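Long-range contacts in ABC transporter substrate-binding protein (Bradyrhizobium japonicum, PDB 4I1D), which probably captures a small solute in the periplasm for import by an ABC transporter, possibly a polyamine or an organic acid, and holds D-malate in this crystal: residues A[77-82]-A[233-238]; A[82-87]-A[247-252]; A[146-151]-A[159-164]; A[168-173]-A[316-321]. One frame throughout, in Å; residues are numbered along the deposited sequence.

The four contacts fall into two pairs far apart in a chain whose family, the periplasmic binding proteins, has two lobes with the ligand cleft between them. Contacts 1 and 2 have centres 11 Å apart and share Ser82; the consecutive strand 219-235 and helix 242-252 supply their second segments, and Leu79, Ile235 and Leu249 pack together between them. Contacts 3 and 4, with centres 13 Å apart, meet where helix 146-153 lies against helix 166-176. Contacts 2 and 4 are 40 Å apart between centres, on opposite sides of the chain's centre. In sequence, contact 3 lies within the chain loops that contacts 1 and 2 close, whereas contact 4 crosses both, bringing the C-terminal helix to residues 168-173.

Contact 1 (A[77-82]-A[233-238]); sequences EKLDFS and LCILKG
The backbone N of Glu77 donates to Ile235 O at 2.9 Å, with an N-H...O angle of 165°, and this nearly linear bond ties the loop to the end of strand 219-235. A water extends the link: it bridges Glu77 O and Ile235 N, accepting from the latter at 2.8 Å, so both the amide and the carbonyl of each of the two residues are engaged, directly or through the water. The Glu77 side chain then turns along the residues that follow the strand. With CG beside the backbone N (chi1 -67°) and the chain bent at chi2, CG passes 3.6 Å from Leu236 O and the carboxylate arrives next to Lys237. There it meets the methylene part of the lysine, Glu77 OE2 standing 3.5 Å from Lys237 CD, and the two chains cross at about a right angle. The opposite charges are not in contact, since Glu77 OE1 and Lys237 NZ are 5.3 Å apart. OE2 also takes a weak bond from Gly238 N. Beside these polar groups, Leu79 CD2 touches Ile235 CD1 at 3.9 Å. Both of these side chains rest on helix 242-252, Leu79 on Leu249 and Ile235 on Leu242, while Leu79 is backbone-bonded to Pro97 and Cys234 to Val60 of strand 59-63. The loop thus packs against the end of strand 219-235 and the helix that follows it.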
loop_
_atom_site.group_PDB
_atom_site.type_symbol
_atom_site.label_atom_id
_atom_site.label_comp_id
_atom_site.label_asym_id
_atom_site.label_seq_id
_atom_site.Cartn_x
_atom_site.Cartn_y
_atom_site.Cartn_z
ATOM N N GLU A 77 9.658 -39.582 -4.615
ATOM C CA GLU A 77 10.505 -40.754 -4.426
ATOM C C GLU A 77 11.290 -41.121 -5.671
ATOM O O GLU A 77 10.775 -41.045 -6.787
ATOM C CB GLU A 77 9.664 -41.961 -3.984
ATOM C CG GLU A 77 9.042 -41.841 -2.597
ATOM C CD GLU A 77 9.999 -42.226 -1.486
ATOM O OE1 GLU A 77 11.063 -42.805 -1.794
ATOM O OE2 GLU A 77 9.685 -41.952 -0.304
ATOM N N LYS A 78 12.545 -41.513 -5.473
ATOM C CA LYS A 78 13.300 -42.170 -6.525
ATOM C C LYS A 78 12.660 -43.537 -6.694
ATOM O O LYS A 78 12.578 -44.301 -5.743
ATOM C CB LYS A 78 14.762 -42.315 -6.115
ATOM C CG LYS A 78 15.766 -41.872 -7.181
ATOM C CD LYS A 78 17.144 -41.647 -6.559
ATOM C CE LYS A 78 17.041 -40.739 -5.326
ATOM N NZ LYS A 78 18.293 -40.700 -4.505
ATOM N N LEU A 79 12.175 -43.842 -7.890
ATOM C CA LEU A 79 11.454 -45.092 -8.100
ATOM C C LEU A 79 12.372 -46.293 -8.337
ATOM O O LEU A 79 13.313 -46.225 -9.134
ATOM C CB LEU A 79 10.465 -44.958 -9.258
ATOM C CG LEU A 79 9.338 -43.937 -9.084
ATOM C CD1 LEU A 79 8.412 -43.976 -10.291
ATOM C CD2 LEU A 79 8.574 -44.204 -7.795
ATOM N N ASP A 80 12.082 -47.389 -7.638
ATOM C CA ASP A 80 12.748 -48.662 -7.890
ATOM C C ASP A 80 11.969 -49.476 -8.922
ATOM O O ASP A 80 10.966 -50.113 -8.599
ATOM C CB ASP A 80 12.894 -49.461 -6.593
ATOM C CG ASP A 80 13.558 -50.811 -6.817
ATOM O OD1 ASP A 80 14.040 -51.054 -7.947
ATOM O OD2 ASP A 80 13.601 -51.622 -5.864
ATOM N N PHE A 81 12.434 -49.454 -10.165
ATOM C CA PHE A 81 11.700 -50.088 -11.255
ATOM C C PHE A 81 11.766 -51.620 -11.274
ATOM O O PHE A 81 11.130 -52.257 -12.113
ATOM C CB PHE A 81 12.126 -49.511 -12.609
ATOM C CG PHE A 81 11.707 -48.087 -12.810
ATOM C CD1 PHE A 81 10.432 -47.783 -13.261
ATOM C CD2 PHE A 81 12.581 -47.049 -12.538
ATOM C CE1 PHE A 81 10.038 -46.467 -13.441
ATOM C CE2 PHE A 81 12.195 -45.732 -12.716
ATOM C CZ PHE A 81 10.922 -45.440 -13.165
ATOM N N SER A 82 12.525 -52.210 -10.354
ATOM C CA SER A 82 12.544 -53.664 -10.238
ATOM C C SER A 82 11.258 -54.131 -9.559
ATOM O O SER A 82 10.952 -55.321 -9.528
ATOM C CB SER A 82 13.761 -54.138 -9.444
ATOM O OG SER A 82 13.511 -54.084 -8.049
ATOM N N LEU A 233 2.893 -40.153 -13.321
ATOM C CA LEU A 233 2.612 -40.490 -11.934
ATOM C C LEU A 233 3.918 -40.483 -11.152
ATOM O O LEU A 233 4.948 -40.941 -11.656
ATOM C CB LEU A 233 1.981 -41.870 -11.851
ATOM C CG LEU A 233 0.706 -42.096 -12.664
ATOM C CD1 LEU A 233 0.148 -43.462 -12.332
ATOM C CD2 LEU A 233 -0.320 -41.014 -12.356
ATOM N N CYS A 234 3.863 -39.956 -9.930
ATOM C CA CYS A 234 4.997 -39.953 -9.008
ATOM C C CYS A 234 4.447 -40.107 -7.599
ATOM O O CYS A 234 3.246 -39.954 -7.379
ATOM C CB CYS A 234 5.778 -38.649 -9.106
ATOM S SG CYS A 234 4.732 -37.185 -8.834
ATOM N N ILE A 235 5.329 -40.402 -6.650
ATOM C CA ILE A 235 4.935 -40.733 -5.293
ATOM C C ILE A 235 5.608 -39.748 -4.372
ATOM O O ILE A 235 6.803 -39.493 -4.516
ATOM C CB ILE A 235 5.403 -42.152 -4.926
ATOM C CG1 ILE A 235 4.778 -43.180 -5.871
ATOM C CG2 ILE A 235 5.098 -42.472 -3.465
ATOM C CD1 ILE A 235 5.292 -44.601 -5.651
ATOM N N LEU A 236 4.857 -39.185 -3.430
ATOM C CA LEU A 236 5.432 -38.183 -2.534
ATOM C C LEU A 236 6.496 -38.793 -1.643
ATOM O O LEU A 236 6.352 -39.920 -1.168
ATOM C CB LEU A 236 4.362 -37.479 -1.692
ATOM C CG LEU A 236 3.641 -36.321 -2.394
ATOM C CD1 LEU A 236 2.662 -36.867 -3.381
ATOM C CD2 LEU A 236 2.926 -35.422 -1.402
ATOM N N LYS A 237 7.581 -38.056 -1.438
ATOM C CA LYS A 237 8.582 -38.458 -0.461
ATOM C C LYS A 237 7.909 -38.495 0.917
ATOM O O LYS A 237 7.292 -37.519 1.339
ATOM C CB LYS A 237 9.746 -37.466 -0.468
ATOM C CG LYS A 237 11.079 -38.056 -0.046
ATOM C CD LYS A 237 11.557 -39.093 -1.050
ATOM C CE LYS A 237 12.949 -39.598 -0.703
ATOM N NZ LYS A 237 13.965 -38.506 -0.762
ATOM N N GLY A 238 8.007 -39.624 1.607
ATOM C CA GLY A 238 7.374 -39.760 2.909
ATOM C C GLY A 238 5.898 -40.133 2.843
ATOM O O GLY A 238 5.173 -40.016 3.833
HETATM O O HOH W 1 8.016 -40.643 -7.543
#

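Contact 2 (A[82-87]-A[247-252]); sequences SKIPNA and KFLNEA
Ile84 and Asn250 bring their backbones to 4.9 Å between CA atoms, where the start of short helix 85-88 lies against the last turns of helix 242-252. Ile84 holds the N-cap position, and its side chain has no acceptor to offer the first turn. Asn250 supplies one from the other helix: its OD1 accepts from Asn86 N at 2.8 Å, the donor lying nearly along the C=O axis. The torsion that places it there has Asn250 CG anti to the backbone N (chi1 -176°), which carries the amide out to Asn86 N. Asn86 ND2 gives a bond to Asn250 O at 2.8 Å with a practically straight N-H...O angle of 177°; the acceptor lies in the amide plane of Asn86, whereas the donor sits above the plane of the accepting carbonyl. The result is a reciprocal pair in which each asparagine side chain bonds to the other's backbone, and one of them serves a first-turn N-H much as an N-cap side chain would. The two amide planes are only 12° apart although the side chains cross at about a right angle. Pro85 lies beside the same oxygen, its CD 3.2 Å from Asn250 OD1. On the apolar flank Ile84 CG2 packs 3.7 Å from Asn250 CB, and Ile84 CD1 approaches Leu249 CD2 at 4.3 Å. Leu249 continues inward onto Leu233 and Ile235 of strand 219-235.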
loop_
_atom_site.group_PDB
_atom_site.type_symbol
_atom_site.label_atom_id
_atom_site.label_comp_id
_atom_site.label_asym_id
_atom_site.label_seq_id
_atom_site.Cartn_x
_atom_site.Cartn_y
_atom_site.Cartn_z
ATOM N N SER A 82 12.525 -52.210 -10.354
ATOM C CA SER A 82 12.544 -53.664 -10.238
ATOM C C SER A 82 11.258 -54.131 -9.559
ATOM O O SER A 82 10.952 -55.321 -9.528
ATOM C CB SER A 82 13.761 -54.138 -9.444
ATOM O OG SER A 82 13.511 -54.084 -8.049
ATOM N N LYS A 83 10.507 -53.178 -9.018
ATOM C CA LYS A 83 9.245 -53.475 -8.352
ATOM C C LYS A 83 8.051 -53.035 -9.199
ATOM O O LYS A 83 6.896 -53.234 -8.816
ATOM C CB LYS A 83 9.200 -52.816 -6.970
ATOM C CG LYS A 83 10.269 -53.337 -6.015
ATOM C CD LYS A 83 10.093 -52.794 -4.604
ATOM C CE LYS A 83 11.097 -53.432 -3.644
ATOM N NZ LYS A 83 10.852 -53.077 -2.209
ATOM N N ILE A 84 8.342 -52.447 -10.356
ATOM C CA ILE A 84 7.303 -51.945 -11.247
ATOM C C ILE A 84 7.492 -52.488 -12.663
ATOM O O ILE A 84 7.764 -51.734 -13.597
ATOM C CB ILE A 84 7.293 -50.405 -11.257
ATOM C CG1 ILE A 84 7.505 -49.875 -9.834
ATOM C CG2 ILE A 84 5.994 -49.887 -11.851
ATOM C CD1 ILE A 84 7.684 -48.370 -9.744
ATOM N N PRO A 85 7.334 -53.809 -12.823
ATOM C CA PRO A 85 7.618 -54.506 -14.081
ATOM C C PRO A 85 7.027 -53.792 -15.301
ATOM O O PRO A 85 7.720 -53.606 -16.304
ATOM C CB PRO A 85 6.944 -55.863 -13.881
ATOM C CG PRO A 85 6.939 -56.062 -12.414
ATOM C CD PRO A 85 6.752 -54.710 -11.812
ATOM N N ASN A 86 5.764 -53.388 -15.209
ATOM C CA ASN A 86 5.107 -52.717 -16.319
ATOM C C ASN A 86 5.814 -51.424 -16.725
ATOM O O ASN A 86 5.883 -51.083 -17.908
ATOM C CB ASN A 86 3.631 -52.461 -16.001
ATOM C CG ASN A 86 2.814 -53.739 -15.975
ATOM O OD1 ASN A 86 3.130 -54.704 -16.672
ATOM N ND2 ASN A 86 1.761 -53.754 -15.168
ATOM N N ALA A 87 6.356 -50.710 -15.746
ATOM C CA ALA A 87 7.043 -49.464 -16.039
ATOM C C ALA A 87 8.437 -49.749 -16.583
ATOM O O ALA A 87 8.915 -49.064 -17.482
ATOM C CB ALA A 87 7.119 -48.596 -14.798
ATOM N N LYS A 247 2.903 -50.543 -5.737
ATOM C CA LYS A 247 2.077 -51.568 -6.375
ATOM C C LYS A 247 1.028 -50.972 -7.313
ATOM O O LYS A 247 0.800 -51.492 -8.405
ATOM C CB LYS A 247 1.410 -52.461 -5.326
ATOM C CG LYS A 247 2.391 -53.289 -4.516
ATOM C CD LYS A 247 1.687 -54.011 -3.372
ATOM C CE LYS A 247 2.652 -54.894 -2.584
ATOM N NZ LYS A 247 2.051 -55.385 -1.309
ATOM N N PHE A 248 0.396 -49.882 -6.890
ATOM C CA PHE A 248 -0.598 -49.225 -7.729
ATOM C C PHE A 248 0.026 -48.681 -9.012
ATOM O O PHE A 248 -0.566 -48.757 -10.086
ATOM C CB PHE A 248 -1.287 -48.087 -6.979
ATOM C CG PHE A 248 -1.998 -47.129 -7.883
ATOM C CD1 PHE A 248 -1.437 -45.899 -8.190
ATOM C CD2 PHE A 248 -3.211 -47.472 -8.455
ATOM C CE1 PHE A 248 -2.087 -45.014 -9.032
ATOM C CE2 PHE A 248 -3.862 -46.593 -9.302
ATOM C CZ PHE A 248 -3.297 -45.363 -9.593
ATOM N N LEU A 249 1.219 -48.124 -8.891
ATOM C CA LEU A 249 1.903 -47.554 -10.042
ATOM C C LEU A 249 2.054 -48.613 -11.118
ATOM O O LEU A 249 1.916 -48.340 -12.305
ATOM C CB LEU A 249 3.283 -47.032 -9.643
ATOM C CG LEU A 249 3.490 -45.544 -9.893
ATOM C CD1 LEU A 249 2.430 -44.746 -9.155
ATOM C CD2 LEU A 249 4.888 -45.121 -9.471
ATOM N N ASN A 250 2.334 -49.835 -10.691
ATOM C CA ASN A 250 2.516 -50.908 -11.640
ATOM C C ASN A 250 1.217 -51.266 -12.372
ATOM O O ASN A 250 1.226 -51.483 -13.586
ATOM C CB ASN A 250 3.124 -52.128 -10.958
ATOM C CG ASN A 250 3.414 -53.230 -11.931
ATOM O OD1 ASN A 250 4.240 -53.067 -12.830
ATOM N ND2 ASN A 250 2.736 -54.361 -11.770
ATOM N N GLU A 251 0.107 -51.320 -11.638
ATOM C CA GLU A 251 -1.200 -51.517 -12.263
ATOM C C GLU A 251 -1.642 -50.322 -13.127
ATOM O O GLU A 251 -2.376 -50.490 -14.099
ATOM C CB GLU A 251 -2.277 -51.829 -11.218
ATOM C CG GLU A 251 -2.234 -53.258 -10.680
ATOM C CD GLU A 251 -2.223 -54.302 -11.791
ATOM O OE1 GLU A 251 -3.220 -54.382 -12.547
ATOM O OE2 GLU A 251 -1.211 -55.032 -11.916
ATOM N N ALA A 252 -1.204 -49.119 -12.768
ATOM C CA ALA A 252 -1.665 -47.921 -13.455
ATOM C C ALA A 252 -1.106 -47.831 -14.870
ATOM O O ALA A 252 -1.732 -47.233 -15.746
ATOM C CB ALA A 252 -1.300 -46.667 -12.661
#

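Contact 3 (A[146-151]-A[159-164]); sequences TLEAAL and DKLYPL
Glu148 and Tyr162 meet through OE1 and OH, 2.4 Å apart, a hydrogen bond given by the hydroxyl; the length is very short and its exact value doubtful. The carboxylate gets there by a bent route: CG lies beside the backbone N (chi1 -73°) and the chain bends at chi2 (87°), swinging the acid toward the loop. OE1 comes to the edge of the tyrosine ring, near its plane, while the carboxylate and ring planes stand 68° apart. Trp306 NE1 also donates to this oxygen, so two donors share one buried acceptor. With an alanine at Glu148 the Tyr162 hydroxyl and the Trp306 indole N-H would probably lose their common acceptor, and a gap would be likely beside Leu161 and Leu164. Those loop leucines pack against the helix. Leu161 CD2 presses on Leu151 CB at 3.6 Å, its other methyl, CD1, lying beside the CB and CG of Glu148. Leu164 CD2 meets Leu151 CD1 at 3.8 Å, and Leu164 CD1 reaches Leu147 CB at 4.1 Å. The loop, with a cis peptide before Pro163, joins helix 146-153 to helix 166-176 and packs back on the first, an apolar core with the buried Glu148 carboxylate at its side.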
loop_
_atom_site.group_PDB
_atom_site.type_symbol
_atom_site.label_atom_id
_atom_site.label_comp_id
_atom_site.label_asym_id
_atom_site.label_seq_id
_atom_site.Cartn_x
_atom_site.Cartn_y
_atom_site.Cartn_z
ATOM N N THR A 146 2.668 -22.082 -25.447
ATOM C CA THR A 146 2.496 -20.791 -26.109
ATOM C C THR A 146 3.787 -20.336 -26.811
ATOM O O THR A 146 3.759 -19.942 -27.988
ATOM C CB THR A 146 2.018 -19.717 -25.108
ATOM O OG1 THR A 146 0.864 -20.198 -24.408
ATOM C CG2 THR A 146 1.667 -18.414 -25.821
ATOM N N LEU A 147 4.915 -20.395 -26.099
ATOM C CA LEU A 147 6.201 -20.027 -26.693
ATOM C C LEU A 147 6.481 -20.897 -27.906
ATOM O O LEU A 147 6.887 -20.393 -28.949
ATOM C CB LEU A 147 7.342 -20.183 -25.693
ATOM C CG LEU A 147 7.297 -19.262 -24.479
ATOM C CD1 LEU A 147 8.626 -19.313 -23.753
ATOM C CD2 LEU A 147 6.979 -17.840 -24.905
ATOM N N GLU A 148 6.279 -22.206 -27.774
ATOM C CA GLU A 148 6.501 -23.106 -28.916
ATOM C C GLU A 148 5.693 -22.679 -30.148
ATOM O O GLU A 148 6.225 -22.622 -31.259
ATOM C CB GLU A 148 6.186 -24.561 -28.550
ATOM C CG GLU A 148 7.222 -25.225 -27.648
ATOM C CD GLU A 148 6.987 -24.994 -26.153
ATOM O OE1 GLU A 148 7.626 -25.712 -25.351
ATOM O OE2 GLU A 148 6.178 -24.112 -25.776
ATOM N N ALA A 149 4.414 -22.369 -29.945
ATOM C CA ALA A 149 3.529 -22.015 -31.051
ATOM C C ALA A 149 3.994 -20.730 -31.731
ATOM O O ALA A 149 3.937 -20.598 -32.964
ATOM C CB ALA A 149 2.081 -21.876 -30.566
ATOM N N ALA A 150 4.453 -19.781 -30.924
ATOM C CA ALA A 150 4.957 -18.530 -31.460
ATOM C C ALA A 150 6.177 -18.786 -32.336
ATOM O O ALA A 150 6.337 -18.156 -33.368
ATOM C CB ALA A 150 5.299 -17.557 -30.334
ATOM N N LEU A 151 7.043 -19.706 -31.927
ATOM C CA LEU A 151 8.233 -19.989 -32.724
ATOM C C LEU A 151 7.870 -20.690 -34.033
ATOM O O LEU A 151 8.411 -20.372 -35.096
ATOM C CB LEU A 151 9.244 -20.800 -31.923
ATOM C CG LEU A 151 10.003 -19.927 -30.919
ATOM C CD1 LEU A 151 10.479 -20.730 -29.716
ATOM C CD2 LEU A 151 11.151 -19.224 -31.606
ATOM N N ASP A 159 10.148 -30.017 -34.953
ATOM C CA ASP A 159 11.180 -30.880 -34.385
ATOM C C ASP A 159 12.535 -30.176 -34.253
ATOM O O ASP A 159 13.542 -30.809 -33.946
ATOM C CB ASP A 159 11.313 -32.169 -35.200
ATOM C CG ASP A 159 11.707 -31.908 -36.641
ATOM O OD1 ASP A 159 11.516 -30.765 -37.115
ATOM O OD2 ASP A 159 12.205 -32.846 -37.301
ATOM N N LYS A 160 12.555 -28.864 -34.470
ATOM C CA LYS A 160 13.781 -28.086 -34.312
ATOM C C LYS A 160 13.647 -26.971 -33.265
ATOM O O LYS A 160 14.443 -26.038 -33.239
ATOM C CB LYS A 160 14.186 -27.472 -35.654
ATOM C CG LYS A 160 14.489 -28.482 -36.753
ATOM C CD LYS A 160 15.824 -29.186 -36.529
ATOM C CE LYS A 160 16.251 -29.965 -37.771
ATOM N NZ LYS A 160 17.618 -30.542 -37.644
ATOM N N LEU A 161 12.646 -27.073 -32.400
ATOM C CA LEU A 161 12.348 -26.002 -31.455
ATOM C C LEU A 161 13.362 -25.823 -30.326
ATOM O O LEU A 161 13.716 -24.697 -29.978
ATOM C CB LEU A 161 10.956 -26.207 -30.854
ATOM C CG LEU A 161 9.813 -25.865 -31.803
ATOM C CD1 LEU A 161 8.529 -26.487 -31.327
ATOM C CD2 LEU A 161 9.683 -24.363 -31.906
ATOM N N TYR A 162 13.811 -26.927 -29.738
ATOM C CA TYR A 162 14.606 -26.864 -28.512
ATOM C C TYR A 162 16.113 -26.856 -28.784
ATOM O O TYR A 162 16.581 -27.490 -29.726
ATOM C CB TYR A 162 14.207 -28.007 -27.560
ATOM C CG TYR A 162 12.748 -27.959 -27.144
ATOM C CD1 TYR A 162 12.326 -27.122 -26.120
ATOM C CD2 TYR A 162 11.794 -28.742 -27.782
ATOM C CE1 TYR A 162 10.995 -27.063 -25.736
ATOM C CE2 TYR A 162 10.448 -28.694 -27.404
ATOM C CZ TYR A 162 10.057 -27.852 -26.383
ATOM O OH TYR A 162 8.733 -27.797 -26.001
ATOM N N PRO A 163 16.879 -26.103 -27.980
ATOM C CA PRO A 163 16.419 -25.203 -26.912
ATOM C C PRO A 163 15.682 -23.995 -27.484
ATOM O O PRO A 163 16.063 -23.519 -28.547
ATOM C CB PRO A 163 17.726 -24.757 -26.248
ATOM C CG PRO A 163 18.779 -24.914 -27.335
ATOM C CD PRO A 163 18.351 -26.122 -28.106
ATOM N N LEU A 164 14.643 -23.510 -26.804
ATOM C CA LEU A 164 13.806 -22.453 -27.369
ATOM C C LEU A 164 14.556 -21.135 -27.504
ATOM O O LEU A 164 15.270 -20.727 -26.596
ATOM C CB LEU A 164 12.539 -22.231 -26.532
ATOM C CG LEU A 164 11.543 -23.389 -26.406
ATOM C CD1 LEU A 164 10.316 -22.948 -25.630
ATOM C CD2 LEU A 164 11.130 -23.950 -27.764
#

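Contact 4 (A[168-173]-A[316-321]). With ACT (acetate ion), chain S; SO4 (sulfate ion), chain G.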
loop_
_atom_site.group_PDB
_atom_site.type_symbol
_atom_site.label_atom_id
_atom_site.label_comp_id
_atom_site.label_asym_id
_atom_site.label_seq_id
_atom_site.Cartn_x
_atom_site.Cartn_y
_atom_site.Cartn_z
ATOM N N ARG A 168 13.074 -14.523 -29.488
ATOM C CA ARG A 168 12.339 -14.678 -30.733
ATOM C C ARG A 168 10.865 -15.029 -30.478
ATOM O O ARG A 168 9.963 -14.519 -31.138
ATOM C CB ARG A 168 13.011 -15.756 -31.577
ATOM C CG ARG A 168 12.409 -15.962 -32.939
ATOM C CD ARG A 168 13.147 -17.053 -33.690
ATOM N NE ARG A 168 12.598 -17.236 -35.027
ATOM C CZ ARG A 168 13.060 -18.119 -35.902
ATOM N NH1 ARG A 168 14.079 -18.903 -35.571
ATOM N NH2 ARG A 168 12.504 -18.220 -37.103
ATOM N N ALA A 169 10.610 -15.889 -29.507
ATOM C CA ALA A 169 9.224 -16.239 -29.225
ATOM C C ALA A 169 8.437 -15.035 -28.685
ATOM O O ALA A 169 7.294 -14.808 -29.092
ATOM C CB ALA A 169 9.164 -17.380 -28.273
ATOM N N PHE A 170 9.044 -14.272 -27.771
ATOM C CA PHE A 170 8.382 -13.101 -27.189
ATOM C C PHE A 170 8.156 -11.997 -28.224
ATOM O O PHE A 170 7.128 -11.318 -28.206
ATOM C CB PHE A 170 9.136 -12.562 -25.963
ATOM C CG PHE A 170 8.836 -13.324 -24.685
ATOM C CD1 PHE A 170 9.836 -14.022 -24.014
ATOM C CD2 PHE A 170 7.549 -13.344 -24.160
ATOM C CE1 PHE A 170 9.557 -14.726 -22.833
ATOM C CE2 PHE A 170 7.258 -14.050 -22.986
ATOM C CZ PHE A 170 8.265 -14.742 -22.323
ATOM N N LYS A 171 9.100 -11.825 -29.137
ATOM C CA LYS A 171 8.912 -10.819 -30.166
ATOM C C LYS A 171 7.684 -11.195 -30.998
ATOM O O LYS A 171 6.824 -10.356 -31.288
ATOM C CB LYS A 171 10.158 -10.675 -31.047
ATOM C CG LYS A 171 10.082 -9.468 -31.966
ATOM C CD LYS A 171 11.244 -9.380 -32.940
ATOM C CE LYS A 171 11.086 -8.158 -33.846
ATOM N NZ LYS A 171 12.171 -8.048 -34.869
ATOM N N LYS A 172 7.592 -12.469 -31.356
ATOM C CA LYS A 172 6.491 -12.941 -32.185
ATOM C C LYS A 172 5.151 -12.807 -31.430
ATOM O O LYS A 172 4.111 -12.491 -32.011
ATOM C CB LYS A 172 6.770 -14.380 -32.631
ATOM C CG LYS A 172 6.011 -14.839 -33.857
ATOM C CD LYS A 172 6.456 -14.099 -35.112
ATOM C CE LYS A 172 5.656 -14.585 -36.300
ATOM N NZ LYS A 172 5.719 -13.667 -37.468
ATOM N N LEU A 173 5.189 -13.006 -30.122
ATOM C CA LEU A 173 3.979 -12.877 -29.318
ATOM C C LEU A 173 3.540 -11.423 -29.162
ATOM O O LEU A 173 2.341 -11.128 -29.086
ATOM C CB LEU A 173 4.179 -13.514 -27.944
ATOM C CG LEU A 173 4.004 -15.028 -27.939
ATOM C CD1 LEU A 173 4.583 -15.604 -26.659
ATOM C CD2 LEU A 173 2.522 -15.373 -28.081
ATOM N N LYS A 316 9.814 -16.952 -15.751
ATOM C CA LYS A 316 9.869 -15.695 -15.008
ATOM C C LYS A 316 9.615 -14.479 -15.897
ATOM O O LYS A 316 9.163 -13.439 -15.419
ATOM C CB LYS A 316 11.198 -15.543 -14.244
ATOM C CG LYS A 316 11.406 -16.613 -13.174
ATOM C CD LYS A 316 12.198 -16.105 -11.965
ATOM C CE LYS A 316 12.243 -17.178 -10.860
ATOM N NZ LYS A 316 12.796 -16.699 -9.546
ATOM N N ARG A 317 9.908 -14.599 -17.186
ATOM C CA ARG A 317 9.719 -13.467 -18.094
ATOM C C ARG A 317 8.256 -13.264 -18.460
ATOM O O ARG A 317 7.871 -12.168 -18.852
ATOM C CB ARG A 317 10.565 -13.609 -19.368
ATOM C CG ARG A 317 12.052 -13.354 -19.135
ATOM C CD ARG A 317 12.898 -13.805 -20.300
ATOM N NE ARG A 317 12.609 -13.036 -21.502
ATOM C CZ ARG A 317 13.333 -13.095 -22.614
ATOM N NH1 ARG A 317 14.397 -13.891 -22.669
ATOM N NH2 ARG A 317 12.996 -12.352 -23.665
ATOM N N TRP A 318 7.448 -14.317 -18.328
ATOM C CA TRP A 318 6.049 -14.244 -18.733
ATOM C C TRP A 318 5.353 -13.177 -17.925
ATOM O O TRP A 318 4.593 -12.377 -18.461
ATOM C CB TRP A 318 5.322 -15.576 -18.520
ATOM C CG TRP A 318 3.973 -15.581 -19.167
ATOM C CD1 TRP A 318 2.760 -15.448 -18.551
ATOM C CD2 TRP A 318 3.704 -15.687 -20.567
ATOM N NE1 TRP A 318 1.750 -15.482 -19.483
ATOM C CE2 TRP A 318 2.302 -15.628 -20.729
ATOM C CE3 TRP A 318 4.510 -15.837 -21.702
ATOM C CZ2 TRP A 318 1.688 -15.707 -21.986
ATOM C CZ3 TRP A 318 3.903 -15.918 -22.950
ATOM C CH2 TRP A 318 2.505 -15.854 -23.080
ATOM N N ALA A 319 5.629 -13.179 -16.626
ATOM C CA ALA A 319 4.965 -12.285 -15.697
ATOM C C ALA A 319 5.040 -10.849 -16.185
ATOM O O ALA A 319 4.037 -10.142 -16.196
ATOM C CB ALA A 319 5.565 -12.420 -14.296
ATOM N N SER A 320 6.226 -10.423 -16.606
ATOM C CA SER A 320 6.409 -9.046 -17.054
ATOM C C SER A 320 5.928 -8.842 -18.489
ATOM O O SER A 320 5.587 -7.725 -18.894
ATOM C CB SER A 320 7.871 -8.616 -16.904
ATOM O OG SER A 320 8.703 -9.309 -17.815
ATOM N N PHE A 321 5.903 -9.914 -19.268
ATOM C CA PHE A 321 5.362 -9.824 -20.619
ATOM C C PHE A 321 3.867 -9.481 -20.596
ATOM O O PHE A 321 3.395 -8.741 -21.444
ATOM C CB PHE A 321 5.610 -11.115 -21.397
ATOM C CG PHE A 321 4.889 -11.176 -22.713
ATOM C CD1 PHE A 321 3.803 -12.022 -22.884
ATOM C CD2 PHE A 321 5.288 -10.384 -23.774
ATOM C CE1 PHE A 321 3.139 -12.091 -24.098
ATOM C CE2 PHE A 321 4.624 -10.441 -24.992
ATOM C CZ PHE A 321 3.551 -11.291 -25.155
HETATM C C ACT S . 10.221 -10.206 -22.097
HETATM O O ACT S . 10.849 -10.670 -21.113
HETATM O OXT ACT S . 10.674 -10.479 -23.239
HETATM C CH3 ACT S . 8.992 -9.359 -21.917
HETATM S S SO4 G . 14.704 -20.464 -39.065
HETATM O O1 SO4 G . 13.347 -20.842 -39.458
HETATM O O2 SO4 G . 14.944 -20.866 -37.681
HETATM O O3 SO4 G . 15.674 -21.128 -39.931
HETATM O O4 SO4 G . 14.874 -19.018 -39.194
#
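Phe170, Phe321 and Leu173 carry most of this junction between two helical segments inclined at 22°, their axes 12.2 Å apart at closest approach. CG beside the backbone N (chi1 -81°) and CB pointing to helix 309-321 put the Phe170 ring among Arg317, Trp318 and Phe321, an aromatic cluster with the last two. Phe170 CD2 stands over one face of the Phe321 ring, with planes at 51°; its CE2 touches Trp318 CE3 at 3.5 Å, rim to rim. Leu173 adds CB against Phe321 CZ at 3.6 Å, and its CD1 meets the edge of the indole. Phe170 CD1 lies over a face of the Arg317 guanidinium, 3.6 Å from NH2. That group salt-bridges Asp167 and binds an acetate, probably from the crystallisation liquor. A serine in place of Phe170 would remove the ring between the helices and probably leave Phe321 and Trp318 without their shared neighbour. Leu173 also packs on helix 146-153 (Leu147, Ala150), and Trp318 NE1 bonds to Asn141, just after strand 137-140.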